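Local coordinates for protein peptidoglycan-N-acetylmuramic acid deacetylase PdaC (Bacillus subtilis subsp. subtilis str. 168, PDB 6H8N) that catalyses the deacetylation of N-acetylmuramic acid residues in peptidoglycan, which confers resistance to lysozyme, and also deacylates short chitin oligomers, at residues Thr15-Pro20 with Gly66-Ser71; Lys33-His38 with Ile172-Thr177; Pro131-Asp136 with Arg163-Ala168. The protein carries 1 engineered substitution. All blocks are in the same frame, centred on the assembly; numbering follows the deposited sequence.

Contact 1: residues Thr15-Pro20 with Gly66-Ser71; sequences TFSDGP and GNHSWS. Engineered in segment 15-20: Ser-17 (natural residue Asp). With ZN (zinc ion), chain C.
Asp-18 and His-68 grip the same zinc ion, with Asp-18 OD1 at 1.9 Å and His-68 NE2 at 2.0 Å from the metal. Asp-18 follows Ser-17 of strand 11-17 and His-68 follows Asn-67 of strand 64-67, two strands of one parallel sheet. The two ligand atoms, OD1 of Asp-18 and NE2 of His-68, lie 2.9 Å apart. No hydrogen bond links them; the zinc holds them together. OD1 arrives at the edge of the imidazole, in its plane, and the carboxylate is turned only 26° from the ring. The other oxygen, OD2, stands 3.2 Å from the zinc. With its CG anti to the backbone N (chi1 -164°), His-68 sends the ring across to the metal. The other ring nitrogen, ND1, is hydrogen-bonded to the backbone O of Arg-106, which helps fix the rotation of the ring. Ser-17 is engineered; the natural Asp here is probably the proton acceptor of the active site. Ser-17 CB lies over one face of the imidazole, in a CH-pi contact 4.1 Å from the centroid of the His-68 ring. Its polar end has Arg-106 as its main partner. The loop after His-68 is held by an Asx turn, in which Ser-69 N gives a 2.9 Å bond to Asn-67 OD1. Ser-69 OG bonds to His-68 O and also to the backbone N of His-72. His-72 supplies the third protein ligand. This Asp-His-His set is the metal site of the NodB-type polysaccharide deacetylases, here in the C-terminal domain of PdaC.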
loop_
_atom_site.group_PDB
_atom_site.type_symbol
_atom_site.label_atom_id
_atom_site.label_comp_id
_atom_site.label_asym_id
_atom_site.label_seq_id
_atom_site.Cartn_x
_atom_site.Cartn_y
_atom_site.Cartn_z
ATOM N N THR A 15 1.911 -1.033 -3.686
ATOM C CA THR A 15 1.015 -1.133 -2.550
ATOM C C THR A 15 0.157 -2.375 -2.676
ATOM O O THR A 15 -0.173 -2.834 -3.789
ATOM C CB THR A 15 0.129 0.113 -2.384
ATOM O OG1 THR A 15 -0.908 0.146 -3.375
ATOM C CG2 THR A 15 0.963 1.382 -2.434
ATOM N N PHE A 16 -0.174 -2.945 -1.519
ATOM C CA PHE A 16 -0.831 -4.239 -1.436
ATOM C C PHE A 16 -2.022 -4.154 -0.505
ATOM O O PHE A 16 -1.847 -3.858 0.681
ATOM C CB PHE A 16 0.134 -5.302 -0.921
ATOM C CG PHE A 16 1.299 -5.506 -1.824
ATOM C CD1 PHE A 16 1.163 -6.308 -2.932
ATOM C CD2 PHE A 16 2.512 -4.900 -1.587
ATOM C CE1 PHE A 16 2.194 -6.498 -3.793
ATOM C CE2 PHE A 16 3.569 -5.068 -2.452
ATOM C CZ PHE A 16 3.413 -5.876 -3.569
ATOM N N SER A 17 -3.203 -4.478 -1.005
ATOM C CA SER A 17 -4.425 -4.452 -0.214
ATOM C C SER A 17 -4.945 -5.854 0.030
ATOM O O SER A 17 -4.863 -6.716 -0.841
ATOM C CB SER A 17 -5.515 -3.705 -0.974
ATOM O OG SER A 17 -5.220 -2.324 -1.046
ATOM N N ASP A 18 -5.531 -6.053 1.211
ATOM C CA ASP A 18 -6.439 -7.154 1.567
ATOM C C ASP A 18 -5.811 -8.221 2.440
ATOM O O ASP A 18 -6.531 -9.088 2.939
ATOM C CB ASP A 18 -7.115 -7.840 0.373
ATOM C CG ASP A 18 -8.029 -6.936 -0.378
ATOM O OD1 ASP A 18 -8.370 -5.868 0.134
ATOM O OD2 ASP A 18 -8.361 -7.292 -1.541
ATOM N N GLY A 19 -4.512 -8.158 2.664
ATOM C CA GLY A 19 -3.844 -9.094 3.557
ATOM C C GLY A 19 -3.953 -8.621 5.003
ATOM O O GLY A 19 -4.677 -7.674 5.314
ATOM N N PRO A 20 -3.192 -9.239 5.904
ATOM C CA PRO A 20 -2.189 -10.264 5.594
ATOM C C PRO A 20 -2.772 -11.620 5.264
ATOM O O PRO A 20 -3.837 -12.014 5.746
ATOM C CB PRO A 20 -1.391 -10.371 6.894
ATOM C CG PRO A 20 -2.318 -9.906 7.948
ATOM C CD PRO A 20 -3.149 -8.844 7.321
ATOM N N GLY A 66 -0.936 0.473 6.296
ATOM C CA GLY A 66 -2.101 1.325 6.269
ATOM C C GLY A 66 -3.353 0.544 6.631
ATOM O O GLY A 66 -3.355 -0.680 6.679
ATOM N N ASN A 67 -4.421 1.282 6.895
ATOM C CA ASN A 67 -5.684 0.727 7.363
ATOM C C ASN A 67 -6.636 0.512 6.188
ATOM O O ASN A 67 -6.896 1.448 5.432
ATOM C CB ASN A 67 -6.255 1.750 8.355
ATOM C CG ASN A 67 -7.530 1.312 9.045
ATOM O OD1 ASN A 67 -8.465 0.779 8.438
ATOM N ND2 ASN A 67 -7.607 1.611 10.333
ATOM N N HIS A 68 -7.160 -0.708 6.040
ATOM C CA HIS A 68 -8.052 -1.043 4.925
ATOM C C HIS A 68 -9.425 -1.495 5.404
ATOM O O HIS A 68 -10.130 -2.198 4.682
ATOM C CB HIS A 68 -7.394 -2.098 4.043
ATOM C CG HIS A 68 -8.001 -2.266 2.681
ATOM N ND1 HIS A 68 -8.355 -1.223 1.855
ATOM C CD2 HIS A 68 -8.247 -3.398 1.983
ATOM C CE1 HIS A 68 -8.826 -1.711 0.711
ATOM N NE2 HIS A 68 -8.750 -3.027 0.754
ATOM N N SER A 69 -9.820 -1.064 6.613
ATOM C CA SER A 69 -11.075 -1.442 7.272
ATOM C C SER A 69 -10.966 -2.791 7.959
ATOM O O SER A 69 -9.949 -3.484 7.850
ATOM C CB SER A 69 -12.285 -1.432 6.325
ATOM O OG SER A 69 -12.471 -2.664 5.648
ATOM N N TRP A 70 -12.001 -3.145 8.730
ATOM C CA TRP A 70 -12.002 -4.404 9.468
ATOM C C TRP A 70 -12.387 -5.582 8.578
ATOM O O TRP A 70 -11.691 -6.599 8.542
ATOM C CB TRP A 70 -12.944 -4.315 10.680
ATOM C CG TRP A 70 -12.886 -5.578 11.482
ATOM C CD1 TRP A 70 -13.697 -6.680 11.361
ATOM C CD2 TRP A 70 -11.953 -5.889 12.521
ATOM N NE1 TRP A 70 -13.315 -7.652 12.255
ATOM C CE2 TRP A 70 -12.246 -7.197 12.976
ATOM C CE3 TRP A 70 -10.903 -5.192 13.110
ATOM C CZ2 TRP A 70 -11.522 -7.813 13.988
ATOM C CZ3 TRP A 70 -10.188 -5.802 14.108
ATOM C CH2 TRP A 70 -10.499 -7.104 14.542
ATOM N N SER A 71 -13.514 -5.461 7.859
ATOM C CA SER A 71 -14.093 -6.584 7.121
ATOM C C SER A 71 -14.462 -6.222 5.682
ATOM O O SER A 71 -15.208 -6.970 5.036
ATOM C CB SER A 71 -15.316 -7.136 7.866
ATOM O OG SER A 71 -16.267 -6.115 8.040
HETATM ZN ZN ZN C . -9.463 -4.417 -0.577
#

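Contact 2: residues Lys33-His38 with Ile172-Thr177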
loop_
_atom_site.group_PDB
_atom_site.type_symbol
_atom_site.label_atom_id
_atom_site.label_comp_id
_atom_site.label_asym_id
_atom_site.label_seq_id
_atom_site.Cartn_x
_atom_site.Cartn_y
_atom_site.Cartn_z
ATOM N N LYS A 33 12.493 -8.086 0.298
ATOM C CA LYS A 33 13.749 -8.177 1.020
ATOM C C LYS A 33 14.893 -8.550 0.083
ATOM O O LYS A 33 15.975 -7.952 0.152
ATOM C CB LYS A 33 13.595 -9.179 2.166
ATOM C CG LYS A 33 14.852 -9.379 2.985
ATOM C CD LYS A 33 14.542 -10.032 4.338
ATOM C CE LYS A 33 13.754 -11.321 4.227
ATOM N NZ LYS A 33 13.461 -11.916 5.590
ATOM N N LYS A 34 14.656 -9.506 -0.821
ATOM C CA LYS A 34 15.694 -9.963 -1.749
ATOM C C LYS A 34 16.170 -8.827 -2.635
ATOM O O LYS A 34 17.373 -8.675 -2.877
ATOM C CB LYS A 34 15.136 -11.097 -2.604
ATOM C CG LYS A 34 16.082 -11.591 -3.722
ATOM C CD LYS A 34 15.413 -12.694 -4.535
ATOM C CE LYS A 34 16.177 -13.038 -5.802
ATOM N NZ LYS A 34 15.497 -14.125 -6.592
ATOM N N TYR A 35 15.241 -8.016 -3.135
ATOM C CA TYR A 35 15.573 -6.941 -4.054
ATOM C C TYR A 35 15.783 -5.604 -3.357
ATOM O O TYR A 35 15.964 -4.588 -4.028
ATOM C CB TYR A 35 14.521 -6.859 -5.166
ATOM C CG TYR A 35 14.582 -8.055 -6.083
ATOM C CD1 TYR A 35 15.647 -8.226 -6.959
ATOM C CD2 TYR A 35 13.592 -9.028 -6.057
ATOM C CE1 TYR A 35 15.712 -9.332 -7.793
ATOM C CE2 TYR A 35 13.649 -10.144 -6.892
ATOM C CZ TYR A 35 14.713 -10.283 -7.756
ATOM O OH TYR A 35 14.780 -11.386 -8.584
ATOM N N LYS A 36 15.813 -5.592 -2.027
ATOM C CA LYS A 36 16.130 -4.406 -1.243
ATOM C C LYS A 36 15.154 -3.262 -1.522
ATOM O O LYS A 36 15.530 -2.098 -1.669
ATOM C CB LYS A 36 17.592 -3.990 -1.432
ATOM C CG LYS A 36 18.568 -5.091 -0.995
ATOM C CD LYS A 36 19.995 -4.573 -0.828
ATOM C CE LYS A 36 20.872 -5.579 -0.073
ATOM N NZ LYS A 36 20.952 -6.896 -0.762
ATOM N N GLY A 37 13.868 -3.601 -1.585
ATOM C CA GLY A 37 12.814 -2.628 -1.742
ATOM C C GLY A 37 11.833 -2.690 -0.578
ATOM O O GLY A 37 11.861 -3.611 0.240
ATOM N N HIS A 38 10.960 -1.682 -0.519
ATOM C CA HIS A 38 9.900 -1.639 0.481
ATOM C C HIS A 38 8.576 -1.404 -0.214
ATOM O O HIS A 38 8.529 -1.037 -1.394
ATOM C CB HIS A 38 10.151 -0.557 1.537
ATOM C CG HIS A 38 11.334 -0.850 2.397
ATOM N ND1 HIS A 38 12.404 0.010 2.506
ATOM C CD2 HIS A 38 11.638 -1.927 3.155
ATOM C CE1 HIS A 38 13.304 -0.516 3.320
ATOM N NE2 HIS A 38 12.873 -1.702 3.711
ATOM N N ILE A 172 7.333 -8.267 -10.936
ATOM C CA ILE A 172 7.265 -6.806 -11.002
ATOM C C ILE A 172 8.379 -6.183 -10.176
ATOM O O ILE A 172 9.041 -5.238 -10.607
ATOM C CB ILE A 172 5.871 -6.328 -10.563
ATOM C CG1 ILE A 172 4.822 -6.693 -11.627
ATOM C CG2 ILE A 172 5.865 -4.837 -10.241
ATOM C CD1 ILE A 172 3.432 -6.728 -11.077
ATOM N N ILE A 173 8.572 -6.681 -8.963
ATOM C CA ILE A 173 9.633 -6.163 -8.101
ATOM C C ILE A 173 10.988 -6.321 -8.777
ATOM O O ILE A 173 11.806 -5.395 -8.805
ATOM C CB ILE A 173 9.585 -6.857 -6.734
ATOM C CG1 ILE A 173 8.350 -6.393 -5.945
ATOM C CG2 ILE A 173 10.884 -6.596 -5.941
ATOM C CD1 ILE A 173 7.969 -7.306 -4.803
ATOM N N LYS A 174 11.243 -7.494 -9.355
ATOM C CA LYS A 174 12.514 -7.715 -10.046
ATOM C C LYS A 174 12.683 -6.759 -11.221
ATOM O O LYS A 174 13.736 -6.127 -11.385
ATOM C CB LYS A 174 12.603 -9.147 -10.536
ATOM C CG LYS A 174 13.935 -9.434 -11.222
ATOM C CD LYS A 174 13.990 -10.821 -11.829
ATOM C CE LYS A 174 15.404 -11.183 -12.283
ATOM N NZ LYS A 174 16.354 -11.271 -11.128
ATOM N N LYS A 175 11.672 -6.662 -12.069
ATOM C CA LYS A 175 11.803 -5.846 -13.272
ATOM C C LYS A 175 11.929 -4.362 -12.947
ATOM O O LYS A 175 12.717 -3.653 -13.574
ATOM C CB LYS A 175 10.654 -6.130 -14.235
ATOM C CG LYS A 175 10.761 -7.503 -14.850
ATOM C CD LYS A 175 9.718 -7.745 -15.903
ATOM C CE LYS A 175 10.099 -8.970 -16.729
ATOM N NZ LYS A 175 9.033 -9.369 -17.647
ATOM N N LEU A 176 11.157 -3.867 -11.981
ATOM C CA LEU A 176 11.297 -2.464 -11.598
ATOM C C LEU A 176 12.659 -2.196 -10.975
ATOM O O LEU A 176 13.273 -1.153 -11.249
ATOM C CB LEU A 176 10.181 -2.042 -10.644
ATOM C CG LEU A 176 8.773 -2.024 -11.229
ATOM C CD1 LEU A 176 7.769 -1.853 -10.084
ATOM C CD2 LEU A 176 8.624 -0.922 -12.278
ATOM N N THR A 177 13.151 -3.122 -10.155
ATOM C CA THR A 177 14.486 -2.972 -9.591
ATOM C C THR A 177 15.531 -2.966 -10.701
ATOM O O THR A 177 16.442 -2.127 -10.696
ATOM C CB THR A 177 14.740 -4.074 -8.555
ATOM O OG1 THR A 177 13.761 -3.977 -7.516
ATOM C CG2 THR A 177 16.121 -3.930 -7.942
HETATM O O HOH W 1 13.976 -2.864 -4.965
#
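Tyr-35 lies nearest to Lys-174 of helix 163-178, with 6.8 Å between their CA atoms, just before Lys-36 turns to positive phi (59°) in a Schellman motif. The phenol ring then lies flat against the neighbouring helix. Lys-174 CA sits over its centre, 4.1 Å from the ring centroid and almost on the normal, a CH-pi contact. The chain of Lys-174 runs past the outer end of the ring, and its CG is 3.7 Å from Tyr-35 CZ. That chain is extended up to its last bond, where it bends (chi4 65°). The bend swings NZ back to the phenol, and Lys-174 NZ donates a 3.0 Å hydrogen bond to Tyr-35 OH. Lys-34 CG covers the opposite face, so the ring lies between CA of Lys-174 and the side chain of Lys-34. At its inner end, Tyr-35 CD2 packs on the CG2 methyl of Ile-173 at 3.6 Å. Ile-173 itself reaches into the core, against Leu-14 and Leu-183. A water links the backbone of Tyr-35 to the side chain of Thr-177. It donates to Tyr-35 O and to Thr-177 OG1, both at 2.8 Å. Thr-177 OG1 in turn donates to Ile-173 O, 2.7 Å away, and that carbonyl also accepts the helical bond from Thr-177 N. The ammonium groups of Lys-34 and Lys-174 stand 5.4 Å apart, NZ to NZ. Two positive charges close to one phenol would be expected to polarise its oxygen and perhaps lower its pKa somewhat.

Contact 3: residues Pro131-Asp136 with Arg163-Ala168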
loop_
_atom_site.group_PDB
_atom_site.type_symbol
_atom_site.label_atom_id
_atom_site.label_comp_id
_atom_site.label_asym_id
_atom_site.label_seq_id
_atom_site.Cartn_x
_atom_site.Cartn_y
_atom_site.Cartn_z
ATOM N N PRO A 131 -4.044 -3.203 -12.102
ATOM C CA PRO A 131 -4.172 -4.258 -13.118
ATOM C C PRO A 131 -5.377 -5.152 -12.928
ATOM O O PRO A 131 -5.524 -6.133 -13.665
ATOM C CB PRO A 131 -2.883 -5.056 -12.927
ATOM C CG PRO A 131 -2.610 -4.923 -11.447
ATOM C CD PRO A 131 -3.004 -3.522 -11.101
ATOM N N GLU A 132 -6.209 -4.883 -11.939
ATOM C CA GLU A 132 -7.404 -5.666 -11.684
ATOM C C GLU A 132 -7.067 -7.148 -11.520
ATOM O O GLU A 132 -7.633 -8.033 -12.174
ATOM C CB GLU A 132 -8.443 -5.431 -12.780
ATOM C CG GLU A 132 -8.780 -3.960 -12.970
ATOM C CD GLU A 132 -9.987 -3.741 -13.854
ATOM O OE1 GLU A 132 -9.896 -3.987 -15.079
ATOM O OE2 GLU A 132 -11.032 -3.331 -13.327
ATOM N N ASP A 133 -6.127 -7.431 -10.617
ATOM C CA ASP A 133 -5.670 -8.801 -10.411
ATOM C C ASP A 133 -6.734 -9.698 -9.789
ATOM O O ASP A 133 -6.570 -10.924 -9.803
ATOM C CB ASP A 133 -4.376 -8.809 -9.592
ATOM C CG ASP A 133 -4.550 -8.232 -8.205
ATOM O OD1 ASP A 133 -5.662 -7.771 -7.872
ATOM O OD2 ASP A 133 -3.612 -8.298 -7.420
ATOM N N TRP A 134 -7.828 -9.122 -9.272
ATOM C CA TRP A 134 -8.974 -9.902 -8.813
ATOM C C TRP A 134 -9.786 -10.424 -9.992
ATOM O O TRP A 134 -10.491 -11.434 -9.861
ATOM C CB TRP A 134 -9.872 -9.041 -7.900
ATOM C CG TRP A 134 -10.358 -7.795 -8.563
ATOM C CD1 TRP A 134 -9.769 -6.543 -8.523
ATOM C CD2 TRP A 134 -11.508 -7.654 -9.403
ATOM N NE1 TRP A 134 -10.474 -5.667 -9.300
ATOM C CE2 TRP A 134 -11.555 -6.311 -9.840
ATOM C CE3 TRP A 134 -12.513 -8.534 -9.832
ATOM C CZ2 TRP A 134 -12.566 -5.835 -10.676
ATOM C CZ3 TRP A 134 -13.504 -8.051 -10.652
ATOM C CH2 TRP A 134 -13.523 -6.721 -11.072
ATOM N N LYS A 135 -9.720 -9.729 -11.119
ATOM C CA LYS A 135 -10.510 -10.033 -12.302
ATOM C C LYS A 135 -9.739 -10.929 -13.261
ATOM O O LYS A 135 -10.269 -11.936 -13.742
ATOM C CB LYS A 135 -10.877 -8.728 -13.006
ATOM C CG LYS A 135 -11.744 -8.897 -14.255
ATOM C CD LYS A 135 -12.155 -7.522 -14.782
ATOM C CE LYS A 135 -12.869 -7.598 -16.127
ATOM N NZ LYS A 135 -13.372 -6.257 -16.560
ATOM N N ASP A 136 -8.490 -10.579 -13.529
ATOM C CA ASP A 136 -7.613 -11.341 -14.415
ATOM C C ASP A 136 -6.566 -12.016 -13.530
ATOM O O ASP A 136 -5.484 -11.479 -13.290
ATOM C CB ASP A 136 -7.004 -10.410 -15.441
ATOM C CG ASP A 136 -8.061 -9.711 -16.288
ATOM O OD1 ASP A 136 -9.105 -10.338 -16.555
ATOM O OD2 ASP A 136 -7.817 -8.555 -16.689
ATOM N N ARG A 163 -2.481 -16.224 -5.218
ATOM C CA ARG A 163 -1.213 -16.792 -5.657
ATOM C C ARG A 163 -0.683 -16.089 -6.905
ATOM O O ARG A 163 0.518 -15.796 -6.994
ATOM C CB ARG A 163 -1.393 -18.289 -5.904
ATOM C CG ARG A 163 -0.171 -18.999 -6.468
ATOM C CD ARG A 163 0.492 -19.901 -5.434
ATOM N NE ARG A 163 0.790 -19.203 -4.183
ATOM C CZ ARG A 163 1.723 -18.264 -4.049
ATOM N NH1 ARG A 163 1.933 -17.688 -2.866
ATOM N NH2 ARG A 163 2.444 -17.891 -5.095
ATOM N N THR A 164 -1.544 -15.844 -7.895
ATOM C CA THR A 164 -1.098 -15.186 -9.118
ATOM C C THR A 164 -0.616 -13.771 -8.845
ATOM O O THR A 164 0.258 -13.270 -9.557
ATOM C CB THR A 164 -2.188 -15.199 -10.204
ATOM O OG1 THR A 164 -3.467 -14.919 -9.631
ATOM C CG2 THR A 164 -2.260 -16.548 -10.895
ATOM N N SER A 165 -1.195 -13.097 -7.855
ATOM C CA SER A 165 -0.753 -11.755 -7.481
ATOM C C SER A 165 0.616 -11.785 -6.821
ATOM O O SER A 165 1.454 -10.926 -7.098
ATOM C CB SER A 165 -1.784 -11.113 -6.553
ATOM O OG SER A 165 -2.979 -10.880 -7.255
ATOM N N ALA A 166 0.865 -12.743 -5.936
ATOM C CA ALA A 166 2.182 -12.834 -5.320
ATOM C C ALA A 166 3.239 -13.180 -6.357
ATOM O O ALA A 166 4.336 -12.616 -6.360
ATOM C CB ALA A 166 2.168 -13.863 -4.194
ATOM N N ASP A 167 2.935 -14.126 -7.237
ATOM C CA ASP A 167 3.882 -14.469 -8.298
ATOM C C ASP A 167 4.143 -13.280 -9.213
ATOM O O ASP A 167 5.293 -12.986 -9.554
ATOM C CB ASP A 167 3.378 -15.674 -9.099
ATOM C CG ASP A 167 3.423 -16.966 -8.302
ATOM O OD1 ASP A 167 4.166 -17.057 -7.303
ATOM O OD2 ASP A 167 2.710 -17.917 -8.698
ATOM N N ALA A 168 3.087 -12.575 -9.613
ATOM C CA ALA A 168 3.258 -11.376 -10.421
ATOM C C ALA A 168 4.089 -10.335 -9.686
ATOM O O ALA A 168 4.957 -9.692 -10.287
ATOM C CB ALA A 168 1.899 -10.803 -10.819
HETATM O O HOH W 2 -4.362 -12.504 -9.048
#
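Asp-133 and Ser-165 meet through a single direct hydrogen bond, and the aspartate can be followed outward atom by atom. Its CB points at helix 163-178 and already lies 3.4 Å from Ser-165 OG. CG then turns between the backbone N and the carbonyl carbon (chi1 62°), and it is 3.2 Å from the same OG. OD1 is almost eclipsed with CA (chi2 -3°), which puts OD2 on the far side of CG. OD2 points on to the helix and accepts a hydrogen bond of 2.7 Å from Ser-165 OG. The hydroxyl comes from above the carboxylate, 56° out of its plane. OD1 is hydrogen-bonded to ND1 of His-159, the main polar partner of this side chain. Ser-165 is itself held by a second partner. A water donates to its OG at 2.8 Å and also donates to the backbone O of Asp-133, at the same distance. Thr-164 OG1 lies 2.6 Å from that water, so one water ties the loop to two neighbouring residues of the helix. The loop has its own bracing, since Glu-132 O accepts from the backbone N of both Lys-135 and Asp-136. On another side of the helix, Arg-163 and Asp-167 form a salt bridge along one turn. Ile-158 packs against both Asp-133 and Ser-165, and Ile-142 of helix 139-149 also touches Asp-133. As in related enzymes, Asp-133 probably raises the pKa of His-159, the likely proton donor. Ser-165 probably helps position the carboxylate from the second shell, within the Asp-His pair of the NodB-type polysaccharide deacetylase active site.

Contacts 1 and 3 probably serve one active site, although their centres are about 16 Å apart and they do not touch. His-159 lies between them. The side chain of Asp-18 is about 3 Å from that of His-159. The side chain of Asp-133 is also about 3 Å from that of His-159, but about 9 Å from the zinc. A phosphate, probably from the crystallisation liquor, lies about 3 Å from the Asp-18 side chain. Contact 2 is structural, with its centre about 21 Å from that of contact 1 and 17 Å from that of contact 3. Helix 163-178 serves contact 3 near its start and contact 2 near its end. Helix 22-35, in contact 2, directly follows strand 11-17 of contact 1.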